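PDB 2CAL: rusticyanin from Thiobacillus ferrooxidans, which carries electrons through a bound copper ion from cytochrome c552 to the A-type oxidase in the periplasmic iron respiratory chain. Local coordinates for residues A41-P46 and F75-K80; T70-F75 and D123-P128. The protein carries 1 engineered substitution. All blocks are in the same frame, centred on the assembly; numbering follows the deposited sequence. Where two conformers were deposited one is given.

How the interactions relate
Interactions 1 and 2 flank one strand, 70-77, in the middle of a mixed six-stranded sheet: strand 36-43 runs parallel to it along one edge, strand 119-126 antiparallel along the other. The segments alternate along the chain, 41-46 coming first, then 70-75 running into 75-80, and 123-128 last. Phe-75 belongs to both contacts, and Ala-41 N probably donates to Thr-74 O at 2.9 Å, yet the two centres lie about 17 Å apart. Interaction 1 takes the end of the strand near the copper, where Ala-43 and Asn-79 border its ligands, while interaction 2 joins the far part to strand 119-126, Phe-124 lying about 14 Å from the copper ion, side chain to metal.

Interaction 1: residues A41-P46 and F75-K80; sequences AAAVLP and FINTNK
The backbone of Ile-76 bonds to both sides of Ala-42: its N donates to Ala-41 O at 3.0 Å and its O accepts from Ala-43 N, both bonds fairly straight. Ala-42 CA also points its hydrogen at Ile-76 O, a CA-H...O contact of 3.1 Å. These bonds join two parallel strands, 41-43 and 75-77, and the chain of each then turns out of the sheet.

Past the strands, side-chain hydrogen bonding takes over. Thr-78 OG1 donates to Ala-43 O at 2.9 Å, coming from above the carbonyl plane, 53° out of it, and Thr-78 N adds a weak bond to the same oxygen. With chi1 at 46° the hydroxyl lies between the backbone N and the carbonyl carbon, a rotation that turns it to the opposing chain and sets it 3.1 Å from Val-44 O. A valine here would probably cost Ala-43 O its hydroxyl donor, leaving across this contact the weak bond from Thr-78 N.

The apolar contact is that of the Phe-75 ring with Ala-41 CB and Ala-43 CB. A chi1 of 174°, with CG anti to the backbone N, carries the ring along the strand pair until CZ lies 3.9 Å from Ala-43 CB. In the loops beyond, side chains cross in van der Waals contact: Leu-45 CD2 comes within 3.5 Å of Thr-78 OG1, and Val-44 CB within 3.7 Å of Asn-79 CG.

Helix 11-18 covers the face of Ala-42 and Ile-76, with Leu-18, Val-14 and Met-17 against it. Opposite, Ala-43 and Asn-77 touch His-84, a copper ligand, and Ala-43 lies about 6 Å from the copper ion, side chain to metal. On its other edge strand 36-43 pairs with strand 53-55, while strand 70-77 pairs with strand 119-126.

Interaction 2: residues T70-F75 and D123-P128; sequences TVDVTF and DFTWHP
Val-73 sits on the flat of the Phe-124 ring, its CB 3.8 Å from the ring centroid and 19° off the normal, a CH-pi contact in which both methyls also touch the ring. A chi1 of 66° sets Phe-124 CG between the backbone N and the carbonyl carbon and swings the ring across to strand 70-75, under Val-73. Farther along this face Val-71 CB meets Trp-126 CE3 at 3.9 Å, and Pro-128 CG lies over the centre of one face of the indole.

Between the faces the backbones join as antiparallel strands. Val-73 and Phe-124 form a hydrogen-bonded pair with two straight bonds of 2.9 Å, Val-73 N to Phe-124 O and Phe-124 N to Val-73 O. At Val-71 and Trp-126 the bond from Val-71 N is straight and the returning one weak.

The outer face is polar. In one of its two conformers, hence less surely, Thr-125 OG1 donates to Asp-72 OD1 at 3.1 Å. Thr-74 OG1 donates to Asp-123 OD1 over a very short 2.5 Å. It approaches on the syn side, 33° out of the carboxylate plane. A water 2.8 Å from Asp-123 OD1 can donate to it, though other acceptors compete for its protons.

One apolar face and one polar face suit a sheet of the cupredoxin beta-sandwich: Val-71 and Trp-126 turn to Ile-65 of the second sheet.

Interaction 1: residues A41-P46 and F75-K80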
loop_
_atom_site.group_PDB
_atom_site.type_symbol
_atom_site.label_atom_id
_atom_site.label_comp_id
_atom_site.label_asym_id
_atom_site.label_seq_id
_atom_site.Cartn_x
_atom_site.Cartn_y
_atom_site.Cartn_z
ATOM N N ALA A 41 -0.270 -4.989 0.929
ATOM C CA ALA A 41 0.711 -4.031 1.390
ATOM C C ALA A 41 0.612 -3.786 2.888
ATOM O O ALA A 41 -0.491 -3.807 3.433
ATOM C CB ALA A 41 0.467 -2.678 0.691
ATOM N N ALA A 42 1.756 -3.558 3.501
ATOM C CA ALA A 42 1.786 -3.229 4.946
ATOM C C ALA A 42 2.651 -2.028 5.172
ATOM O O ALA A 42 3.628 -1.759 4.487
ATOM C CB ALA A 42 2.388 -4.394 5.738
ATOM N N ALA A 43 2.246 -1.239 6.165
ATOM C CA ALA A 43 3.024 -0.082 6.627
ATOM C C ALA A 43 4.043 -0.507 7.706
ATOM O O ALA A 43 3.610 -0.852 8.815
ATOM C CB ALA A 43 2.084 0.974 7.184
ATOM N N VAL A 44 5.308 -0.485 7.375
ATOM C CA VAL A 44 6.458 -0.727 8.239
ATOM C C VAL A 44 6.274 -2.070 8.988
ATOM O O VAL A 44 5.959 -2.168 10.178
ATOM C CB VAL A 44 6.760 0.398 9.258
ATOM C CG1 VAL A 44 8.145 0.228 9.868
ATOM C CG2 VAL A 44 6.667 1.779 8.602
ATOM N N LEU A 45 6.479 -3.150 8.257
ATOM C CA LEU A 45 6.559 -4.455 8.912
ATOM C C LEU A 45 7.751 -4.416 9.871
ATOM O O LEU A 45 8.746 -3.719 9.630
ATOM C CB LEU A 45 6.754 -5.582 7.900
ATOM C CG LEU A 45 5.588 -5.900 6.985
ATOM C CD1 LEU A 45 5.939 -6.993 5.981
ATOM C CD2 LEU A 45 4.382 -6.326 7.820
ATOM N N PRO A 46 7.655 -5.190 10.963
ATOM C CA PRO A 46 8.776 -5.239 11.941
ATOM C C PRO A 46 10.147 -5.421 11.304
ATOM O O PRO A 46 10.380 -6.342 10.540
ATOM C CB PRO A 46 8.437 -6.455 12.811
ATOM C CG PRO A 46 6.923 -6.473 12.761
ATOM C CD PRO A 46 6.498 -5.995 11.386
ATOM N N PHE A 75 -4.602 -3.495 2.646
ATOM C CA PHE A 75 -3.619 -2.667 3.332
ATOM C C PHE A 75 -3.712 -2.871 4.837
ATOM O O PHE A 75 -4.812 -2.783 5.396
ATOM C CB PHE A 75 -3.846 -1.178 2.988
ATOM C CG PHE A 75 -2.942 -0.243 3.788
ATOM C CD1 PHE A 75 -1.570 -0.321 3.752
ATOM C CD2 PHE A 75 -3.522 0.717 4.613
ATOM C CE1 PHE A 75 -0.760 0.513 4.482
ATOM C CE2 PHE A 75 -2.718 1.580 5.361
ATOM C CZ PHE A 75 -1.358 1.465 5.311
ATOM N N ILE A 76 -2.578 -3.185 5.426
ATOM C CA ILE A 76 -2.435 -3.500 6.850
ATOM C C ILE A 76 -1.473 -2.527 7.493
ATOM O O ILE A 76 -0.378 -2.343 6.997
ATOM C CB ILE A 76 -1.917 -4.967 7.015
ATOM C CG1 ILE A 76 -2.707 -5.995 6.205
ATOM C CG2 ILE A 76 -1.863 -5.310 8.500
ATOM C CD1 ILE A 76 -1.947 -7.279 6.002
ATOM N N ASN A 77 -1.877 -1.931 8.608
ATOM C CA ASN A 77 -0.951 -1.065 9.335
ATOM C C ASN A 77 -0.353 -1.807 10.528
ATOM O O ASN A 77 -1.032 -1.969 11.555
ATOM C CB ASN A 77 -1.641 0.209 9.829
ATOM C CG ASN A 77 -0.758 1.102 10.642
ATOM O OD1 ASN A 77 -1.262 1.919 11.486
ATOM N ND2 ASN A 77 0.532 0.993 10.500
ATOM N N THR A 78 0.906 -2.196 10.410
ATOM C CA THR A 78 1.612 -2.881 11.484
ATOM C C THR A 78 2.500 -1.964 12.322
ATOM O O THR A 78 3.215 -2.441 13.198
ATOM C CB THR A 78 2.487 -4.046 10.899
ATOM O OG1 THR A 78 3.231 -3.607 9.743
ATOM C CG2 THR A 78 1.524 -5.160 10.478
ATOM N N ASN A 79 2.505 -0.660 12.095
ATOM C CA ASN A 79 3.483 0.228 12.749
ATOM C C ASN A 79 2.917 0.871 13.994
ATOM O O ASN A 79 2.064 1.737 13.946
ATOM C CB ASN A 79 3.930 1.267 11.728
ATOM C CG ASN A 79 5.150 2.016 12.141
ATOM O OD1 ASN A 79 6.036 1.575 12.917
ATOM N ND2 ASN A 79 5.241 3.219 11.688
ATOM N N LYS A 80 3.406 0.369 15.150
ATOM C CA LYS A 80 2.874 0.873 16.431
ATOM C C LYS A 80 3.093 2.373 16.585
ATOM O O LYS A 80 4.142 2.886 16.217
ATOM C CB LYS A 80 3.484 0.080 17.575
ATOM C CG LYS A 80 3.021 -1.397 17.579
ATOM C CD LYS A 80 3.486 -2.206 18.776
ATOM C CE LYS A 80 2.964 -3.638 18.816
ATOM N NZ LYS A 80 3.762 -4.530 19.735
#

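Interaction 2: residues T70-F75 and D123-P128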
loop_
_atom_site.group_PDB
_atom_site.type_symbol
_atom_site.label_atom_id
_atom_site.label_comp_id
_atom_site.label_asym_id
_atom_site.label_seq_id
_atom_site.Cartn_x
_atom_site.Cartn_y
_atom_site.Cartn_z
ATOM N N THR A 70 -8.504 -6.207 -12.686
ATOM C CA THR A 70 -9.040 -5.769 -11.401
ATOM C C THR A 70 -7.957 -5.888 -10.331
ATOM O O THR A 70 -7.331 -6.927 -10.242
ATOM C CB THR A 70 -10.249 -6.605 -11.003
ATOM O OG1 THR A 70 -11.252 -6.452 -12.029
ATOM C CG2 THR A 70 -10.844 -6.167 -9.680
ATOM N N VAL A 71 -7.746 -4.838 -9.560
ATOM C CA VAL A 71 -6.691 -4.816 -8.554
ATOM C C VAL A 71 -7.399 -4.812 -7.183
ATOM O O VAL A 71 -8.082 -3.857 -6.834
ATOM C CB VAL A 71 -5.730 -3.624 -8.690
ATOM C CG1 VAL A 71 -4.578 -3.755 -7.668
ATOM C CG2 VAL A 71 -5.171 -3.488 -10.099
ATOM N N ASP A 72 -7.228 -5.888 -6.426
ATOM C CA ASP A 72 -7.782 -5.972 -5.075
ATOM C C ASP A 72 -6.621 -5.708 -4.138
ATOM O O ASP A 72 -5.645 -6.482 -4.071
ATOM C CB ASP A 72 -8.383 -7.351 -4.841
ATOM C CG ASP A 72 -9.693 -7.572 -5.558
ATOM O OD1 ASP A 72 -10.365 -6.654 -6.099
ATOM O OD2 ASP A 72 -10.098 -8.760 -5.582
ATOM N N VAL A 73 -6.700 -4.576 -3.456
ATOM C CA VAL A 73 -5.651 -4.138 -2.525
ATOM C C VAL A 73 -6.120 -4.447 -1.083
ATOM O O VAL A 73 -7.212 -4.067 -0.676
ATOM C CB VAL A 73 -5.350 -2.641 -2.648
ATOM C CG1 VAL A 73 -4.212 -2.249 -1.710
ATOM C CG2 VAL A 73 -4.971 -2.314 -4.091
ATOM N N THR A 74 -5.249 -5.080 -0.344
ATOM C CA THR A 74 -5.374 -5.231 1.112
ATOM C C THR A 74 -4.249 -4.412 1.741
ATOM O O THR A 74 -3.095 -4.531 1.322
ATOM C CB THR A 74 -5.199 -6.698 1.538
ATOM O OG1 THR A 74 -6.157 -7.508 0.826
ATOM C CG2 THR A 74 -5.450 -6.843 3.030
ATOM N N PHE A 75 -4.602 -3.495 2.646
ATOM C CA PHE A 75 -3.619 -2.667 3.332
ATOM C C PHE A 75 -3.712 -2.871 4.837
ATOM O O PHE A 75 -4.812 -2.783 5.396
ATOM C CB PHE A 75 -3.846 -1.178 2.988
ATOM C CG PHE A 75 -2.942 -0.243 3.788
ATOM C CD1 PHE A 75 -1.570 -0.321 3.752
ATOM C CD2 PHE A 75 -3.522 0.717 4.613
ATOM C CE1 PHE A 75 -0.760 0.513 4.482
ATOM C CE2 PHE A 75 -2.718 1.580 5.361
ATOM C CZ PHE A 75 -1.358 1.465 5.311
ATOM N N ASP A 123 -9.682 -3.526 2.812
ATOM C CA ASP A 123 -9.635 -3.987 1.428
ATOM C C ASP A 123 -10.354 -2.972 0.543
ATOM O O ASP A 123 -11.438 -2.520 0.896
ATOM C CB ASP A 123 -10.296 -5.346 1.311
ATOM C CG ASP A 123 -9.409 -6.481 1.760
ATOM O OD1 ASP A 123 -8.618 -6.970 0.899
ATOM O OD2 ASP A 123 -9.553 -6.839 2.934
ATOM N N PHE A 124 -9.782 -2.703 -0.612
ATOM C CA PHE A 124 -10.516 -1.909 -1.629
ATOM C C PHE A 124 -10.193 -2.481 -3.030
ATOM O O PHE A 124 -9.174 -3.153 -3.189
ATOM C CB PHE A 124 -10.219 -0.437 -1.519
ATOM C CG PHE A 124 -8.824 0.011 -1.822
ATOM C CD1 PHE A 124 -8.415 0.296 -3.104
ATOM C CD2 PHE A 124 -7.880 0.159 -0.811
ATOM C CE1 PHE A 124 -7.111 0.705 -3.357
ATOM C CE2 PHE A 124 -6.589 0.558 -1.075
ATOM C CZ PHE A 124 -6.168 0.837 -2.354
ATOM N N THR A 125 -11.064 -2.160 -3.964
ATOM C CA THR A 125 -10.839 -2.573 -5.357
ATOM C C THR A 125 -10.520 -1.370 -6.208
ATOM O O THR A 125 -10.883 -0.222 -5.909
ATOM C CB THR A 125 -12.077 -3.297 -5.855
ATOM O OG1 THR A 125 -11.771 -4.067 -7.036
ATOM C CG2 THR A 125 -13.185 -2.364 -6.336
ATOM N N TRP A 126 -9.846 -1.581 -7.321
ATOM C CA TRP A 126 -9.299 -0.558 -8.180
ATOM C C TRP A 126 -9.279 -1.063 -9.602
ATOM O O TRP A 126 -8.818 -2.172 -9.858
ATOM C CB TRP A 126 -7.890 -0.160 -7.694
ATOM C CG TRP A 126 -7.154 0.915 -8.441
ATOM C CD1 TRP A 126 -7.697 2.090 -8.956
ATOM C CD2 TRP A 126 -5.735 0.964 -8.748
ATOM N NE1 TRP A 126 -6.692 2.818 -9.553
ATOM C CE2 TRP A 126 -5.480 2.159 -9.455
ATOM C CE3 TRP A 126 -4.654 0.099 -8.514
ATOM C CZ2 TRP A 126 -4.219 2.486 -9.901
ATOM C CZ3 TRP A 126 -3.406 0.429 -8.963
ATOM C CH2 TRP A 126 -3.192 1.613 -9.650
ATOM N N HIS A 127 -9.776 -0.223 -10.513
ATOM C CA HIS A 127 -9.853 -0.537 -11.936
ATOM C C HIS A 127 -9.156 0.585 -12.725
ATOM O O HIS A 127 -9.895 1.380 -13.305
ATOM C CB HIS A 127 -11.316 -0.668 -12.388
ATOM C CG HIS A 127 -12.040 -1.859 -11.869
ATOM N ND1 HIS A 127 -12.116 -3.031 -12.615
ATOM C CD2 HIS A 127 -12.757 -2.068 -10.753
ATOM C CE1 HIS A 127 -12.827 -3.893 -11.906
ATOM N NE2 HIS A 127 -13.223 -3.365 -10.778
ATOM N N PRO A 128 -7.832 0.676 -12.681
ATOM C CA PRO A 128 -7.158 1.821 -13.315
ATOM C C PRO A 128 -7.074 1.741 -14.839
ATOM O O PRO A 128 -6.993 0.674 -15.445
ATOM C CB PRO A 128 -5.723 1.724 -12.794
ATOM C CG PRO A 128 -5.559 0.259 -12.515
ATOM C CD PRO A 128 -6.886 -0.233 -11.976
HETATM O O HOH W 1 -8.997 -6.133 -1.770
#